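Local coordinates for piwi domain-containing protein (Vanderwaltozyma polyspora, PDB 5THE) that binds RNA as the Piwi-containing C-terminal lobe of a budding yeast Argonaute, a protein that probably uses guide RNA to select target RNA for cleavage, at residues E57-K65 against Y477-S485. Sequence-based numbering, arbitrary orientation.
With nucleotides of chain B.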
loop_
_atom_site.group_PDB
_atom_site.type_symbol
_atom_site.label_atom_id
_atom_site.label_comp_id
_atom_site.label_asym_id
_atom_site.label_seq_id
_atom_site.Cartn_x
_atom_site.Cartn_y
_atom_site.Cartn_z
ATOM N N GLU A 57 7.869 -16.687 15.732
ATOM C CA GLU A 57 7.882 -15.238 15.558
ATOM C C GLU A 57 8.443 -14.825 14.216
ATOM O O GLU A 57 8.375 -13.640 13.876
ATOM C CB GLU A 57 8.670 -14.572 16.681
ATOM C CG GLU A 57 8.189 -15.026 18.043
ATOM C CD GLU A 57 8.730 -14.181 19.174
ATOM O OE1 GLU A 57 8.281 -14.377 20.318
ATOM O OE2 GLU A 57 9.606 -13.336 18.920
ATOM N N SER A 58 8.945 -15.774 13.438
ATOM C CA SER A 58 9.483 -15.487 12.122
ATOM C C SER A 58 8.441 -15.625 11.020
ATOM O O SER A 58 8.703 -15.201 9.898
ATOM C CB SER A 58 10.686 -16.408 11.831
ATOM O OG SER A 58 10.284 -17.728 11.523
ATOM N N LYS A 59 7.275 -16.209 11.298
ATOM C CA LYS A 59 6.231 -16.261 10.279
ATOM C C LYS A 59 5.738 -14.843 9.984
ATOM O O LYS A 59 5.324 -14.118 10.893
ATOM C CB LYS A 59 5.068 -17.139 10.730
ATOM C CG LYS A 59 4.069 -17.386 9.591
ATOM C CD LYS A 59 2.913 -18.283 10.036
ATOM C CE LYS A 59 2.008 -18.608 8.857
ATOM N NZ LYS A 59 0.810 -19.412 9.282
ATOM N N GLY A 60 5.804 -14.438 8.716
ATOM C CA GLY A 60 5.373 -13.093 8.370
ATOM C C GLY A 60 6.236 -12.012 8.974
ATOM O O GLY A 60 5.747 -10.916 9.255
ATOM N N ASN A 61 7.521 -12.285 9.185
ATOM C CA ASN A 61 8.358 -11.382 9.975
ATOM C C ASN A 61 9.799 -11.790 9.660
ATOM O O ASN A 61 10.361 -12.653 10.326
ATOM C CB ASN A 61 8.059 -11.500 11.464
ATOM C CG ASN A 61 8.898 -10.554 12.335
ATOM O OD1 ASN A 61 9.208 -10.870 13.473
ATOM N ND2 ASN A 61 9.266 -9.436 11.813
ATOM N N TRP A 62 10.366 -11.178 8.632
ATOM C CA TRP A 62 11.725 -11.517 8.220
ATOM C C TRP A 62 12.558 -10.238 8.245
ATOM O O TRP A 62 12.118 -9.200 8.736
ATOM C CB TRP A 62 11.723 -12.200 6.841
ATOM C CG TRP A 62 11.166 -11.319 5.747
ATOM C CD1 TRP A 62 11.869 -10.485 4.918
ATOM C CD2 TRP A 62 9.786 -11.166 5.393
ATOM N NE1 TRP A 62 11.006 -9.828 4.067
ATOM C CE2 TRP A 62 9.726 -10.227 4.339
ATOM C CE3 TRP A 62 8.594 -11.724 5.871
ATOM C CZ2 TRP A 62 8.527 -9.849 3.751
ATOM C CZ3 TRP A 62 7.402 -11.344 5.283
ATOM C CH2 TRP A 62 7.378 -10.414 4.237
ATOM N N ASN A 63 13.779 -10.323 7.729
ATOM C CA ASN A 63 14.595 -9.131 7.565
ATOM C C ASN A 63 15.455 -9.318 6.326
ATOM O O ASN A 63 15.597 -10.426 5.802
ATOM C CB ASN A 63 15.443 -8.853 8.805
ATOM C CG ASN A 63 16.480 -9.900 9.023
ATOM O OD1 ASN A 63 17.570 -9.817 8.477
ATOM N ND2 ASN A 63 16.146 -10.913 9.804
ATOM N N MET A 64 16.019 -8.211 5.850
ATOM C CA MET A 64 16.747 -8.206 4.588
ATOM C C MET A 64 18.190 -8.674 4.718
ATOM O O MET A 64 18.830 -8.891 3.689
ATOM C CB MET A 64 16.711 -6.801 3.969
ATOM C CG MET A 64 15.419 -6.489 3.235
ATOM S SD MET A 64 15.005 -7.787 2.044
ATOM C CE MET A 64 16.261 -7.587 0.767
ATOM N N LYS A 65 18.712 -8.847 5.934
ATOM C CA LYS A 65 20.116 -9.215 6.109
ATOM C C LYS A 65 20.473 -10.441 5.273
ATOM O O LYS A 65 19.812 -11.482 5.349
ATOM C CB LYS A 65 20.411 -9.478 7.590
ATOM C CG LYS A 65 21.857 -9.861 7.882
ATOM C CD LYS A 65 22.191 -9.669 9.359
ATOM C CE LYS A 65 23.626 -10.087 9.668
ATOM N NZ LYS A 65 23.865 -11.506 9.290
ATOM N N TYR A 477 1.637 -10.489 2.328
ATOM C CA TYR A 477 3.073 -10.695 2.366
ATOM C C TYR A 477 3.828 -9.906 1.302
ATOM O O TYR A 477 5.044 -10.051 1.206
ATOM C CB TYR A 477 3.388 -12.193 2.217
ATOM C CG TYR A 477 3.071 -13.013 3.446
ATOM C CD1 TYR A 477 1.745 -13.233 3.845
ATOM C CD2 TYR A 477 4.090 -13.564 4.214
ATOM C CE1 TYR A 477 1.451 -13.984 4.964
ATOM C CE2 TYR A 477 3.807 -14.321 5.340
ATOM C CZ TYR A 477 2.486 -14.525 5.701
ATOM O OH TYR A 477 2.214 -15.263 6.813
ATOM N N ILE A 478 3.159 -9.072 0.505
ATOM C CA ILE A 478 3.897 -8.304 -0.488
ATOM C C ILE A 478 3.639 -6.813 -0.328
ATOM O O ILE A 478 3.492 -6.086 -1.313
ATOM C CB ILE A 478 3.575 -8.763 -1.922
ATOM C CG1 ILE A 478 2.075 -8.847 -2.149
ATOM C CG2 ILE A 478 4.229 -10.101 -2.213
ATOM C CD1 ILE A 478 1.739 -9.362 -3.501
ATOM N N PHE A 479 3.572 -6.343 0.907
ATOM C CA PHE A 479 3.592 -4.906 1.152
ATOM C C PHE A 479 5.048 -4.454 1.072
ATOM O O PHE A 479 5.850 -4.752 1.963
ATOM C CB PHE A 479 2.958 -4.601 2.500
ATOM C CG PHE A 479 2.835 -3.144 2.798
ATOM C CD1 PHE A 479 2.008 -2.331 2.036
ATOM C CD2 PHE A 479 3.520 -2.588 3.867
ATOM C CE1 PHE A 479 1.868 -0.992 2.336
ATOM C CE2 PHE A 479 3.396 -1.249 4.163
ATOM C CZ PHE A 479 2.572 -0.442 3.398
ATOM N N GLY A 480 5.400 -3.765 -0.006
ATOM C CA GLY A 480 6.796 -3.656 -0.395
ATOM C C GLY A 480 7.667 -2.778 0.490
ATOM O O GLY A 480 8.886 -2.769 0.284
ATOM N N ARG A 481 7.105 -2.050 1.459
ATOM C CA ARG A 481 7.950 -1.258 2.351
ATOM C C ARG A 481 8.105 -1.861 3.746
ATOM O O ARG A 481 8.665 -1.211 4.635
ATOM C CB ARG A 481 7.438 0.186 2.440
ATOM C CG ARG A 481 6.257 0.430 3.365
ATOM C CD ARG A 481 5.876 1.911 3.395
ATOM N NE ARG A 481 4.808 2.161 4.356
ATOM C CZ ARG A 481 4.120 3.295 4.457
ATOM N NH1 ARG A 481 4.360 4.317 3.638
ATOM N NH2 ARG A 481 3.183 3.403 5.384
ATOM N N SER A 482 7.682 -3.103 3.960
ATOM C CA SER A 482 7.923 -3.743 5.239
ATOM C C SER A 482 8.454 -5.146 5.003
ATOM O O SER A 482 8.271 -5.728 3.933
ATOM C CB SER A 482 6.654 -3.785 6.102
ATOM O OG SER A 482 5.767 -4.786 5.638
ATOM N N THR A 483 9.149 -5.673 6.011
ATOM C CA THR A 483 9.622 -7.058 5.993
ATOM C C THR A 483 8.713 -7.939 6.830
ATOM O O THR A 483 9.151 -8.865 7.516
ATOM C CB THR A 483 11.066 -7.129 6.478
ATOM O OG1 THR A 483 11.175 -6.516 7.773
ATOM C CG2 THR A 483 11.966 -6.372 5.504
ATOM N N THR A 484 7.417 -7.627 6.809
ATOM C CA THR A 484 6.433 -8.345 7.597
ATOM C C THR A 484 5.225 -8.593 6.720
ATOM O O THR A 484 5.012 -7.888 5.732
ATOM C CB THR A 484 5.996 -7.542 8.823
ATOM O OG1 THR A 484 5.403 -6.324 8.366
ATOM C CG2 THR A 484 7.203 -7.221 9.753
ATOM N N SER A 485 4.425 -9.594 7.089
ATOM C CA SER A 485 3.062 -9.657 6.577
ATOM C C SER A 485 2.220 -8.621 7.321
ATOM O O SER A 485 2.268 -8.535 8.555
ATOM C CB SER A 485 2.476 -11.061 6.725
ATOM O OG SER A 485 2.443 -11.480 8.081
ATOM P P A B 4 4.443 0.668 7.919
ATOM O OP1 A B 4 3.807 0.953 6.606
ATOM O OP2 A B 4 4.548 1.691 8.967
ATOM O "O5'" A B 4 3.733 -0.613 8.541
ATOM C "C5'" A B 4 3.836 -1.862 7.883
ATOM C "C4'" A B 4 4.206 -2.968 8.832
ATOM O "O4'" A B 4 5.514 -2.729 9.397
ATOM C "C3'" A B 4 3.304 -3.142 10.038
ATOM O "O3'" A B 4 2.132 -3.851 9.696
ATOM C "C2'" A B 4 4.215 -3.877 11.014
ATOM O "O2'" A B 4 4.329 -5.250 10.652
ATOM C "C1'" A B 4 5.560 -3.200 10.720
ATOM N N9 A B 4 5.787 -2.034 11.581
ATOM C C8 A B 4 5.209 -0.795 11.459
ATOM N N7 A B 4 5.599 0.063 12.368
ATOM C C5 A B 4 6.496 -0.665 13.129
ATOM C C6 A B 4 7.250 -0.298 14.235
ATOM N N6 A B 4 7.175 0.934 14.750
ATOM N N1 A B 4 8.063 -1.239 14.770
ATOM C C2 A B 4 8.100 -2.465 14.203
ATOM N N3 A B 4 7.432 -2.932 13.143
ATOM C C4 A B 4 6.632 -1.963 12.661
ATOM P P A B 3 7.739 4.885 7.049
ATOM O OP1 A B 3 6.960 5.087 5.790
ATOM O OP2 A B 3 7.465 5.725 8.253
ATOM O "O5'" A B 3 7.685 3.352 7.489
ATOM C "C5'" A B 3 7.916 2.332 6.530
ATOM C "C4'" A B 3 8.110 0.994 7.187
ATOM O "O4'" A B 3 9.342 0.964 7.953
ATOM C "C3'" A B 3 7.048 0.595 8.194
ATOM O "O3'" A B 3 5.896 0.105 7.557
ATOM C "C2'" A B 3 7.771 -0.457 9.019
ATOM O "O2'" A B 3 7.821 -1.692 8.314
ATOM C "C1'" A B 3 9.178 0.141 9.086
ATOM N N9 A B 3 9.280 0.987 10.274
ATOM C C8 A B 3 8.818 2.276 10.427
ATOM N N7 A B 3 9.008 2.742 11.637
ATOM C C5 A B 3 9.623 1.696 12.301
ATOM C C6 A B 3 10.062 1.589 13.614
ATOM N N6 A B 3 9.943 2.606 14.486
ATOM N N1 A B 3 10.626 0.414 13.967
ATOM C C2 A B 3 10.718 -0.570 13.048
ATOM N N3 A B 3 10.326 -0.595 11.770
ATOM C C4 A B 3 9.781 0.594 11.477
HETATM O O HOH W 1 3.654 -9.587 10.435
HETATM O O HOH W 2 10.668 -7.782 10.215
#
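Gly60-Trp62 and Thr483-Ser485 join two loops by a single beta bridge, centred on Asn61 and Thr484, in a largely buried part of the Argonaute C-terminal lobe. Trp62 N donates to Thr483 O at 2.8 Å, and Ser485 N to Gly60 O at 2.9 Å. A water donates to both Gly60 O and Ser485 O. The Trp62 indole crosses Thr483. Chi1 of 61° sets CG between the backbone N and the carbonyl carbon of Trp62, which brings the indole under Thr483 O. That oxygen sits over one face, 3.2 Å from the ring plane, and Thr483 CB makes a CH-pi contact with the five-membered ring. Tyr477 CD2 meets the far end of the indole, 4.1 Å from Trp62 CZ3. Replacing Trp62 by alanine removes the indole and is likely to leave a gap under Thr483 O and CB and beside the Tyr477 ring. The 477-485 loop belongs to the Piwi domain, and its other side holds the RNA backbone. Thr484 OG1 hydrogen-bonds A4 O2' of chain B at 2.7 Å. Arg481 NE and NH2 both donate to A4 OP1 of chain B, in the guanidinium plane. Ser485 OG hydrogen-bonds Ser441 O, and Lys59 NZ donates to Pro421 O and Leu32 O.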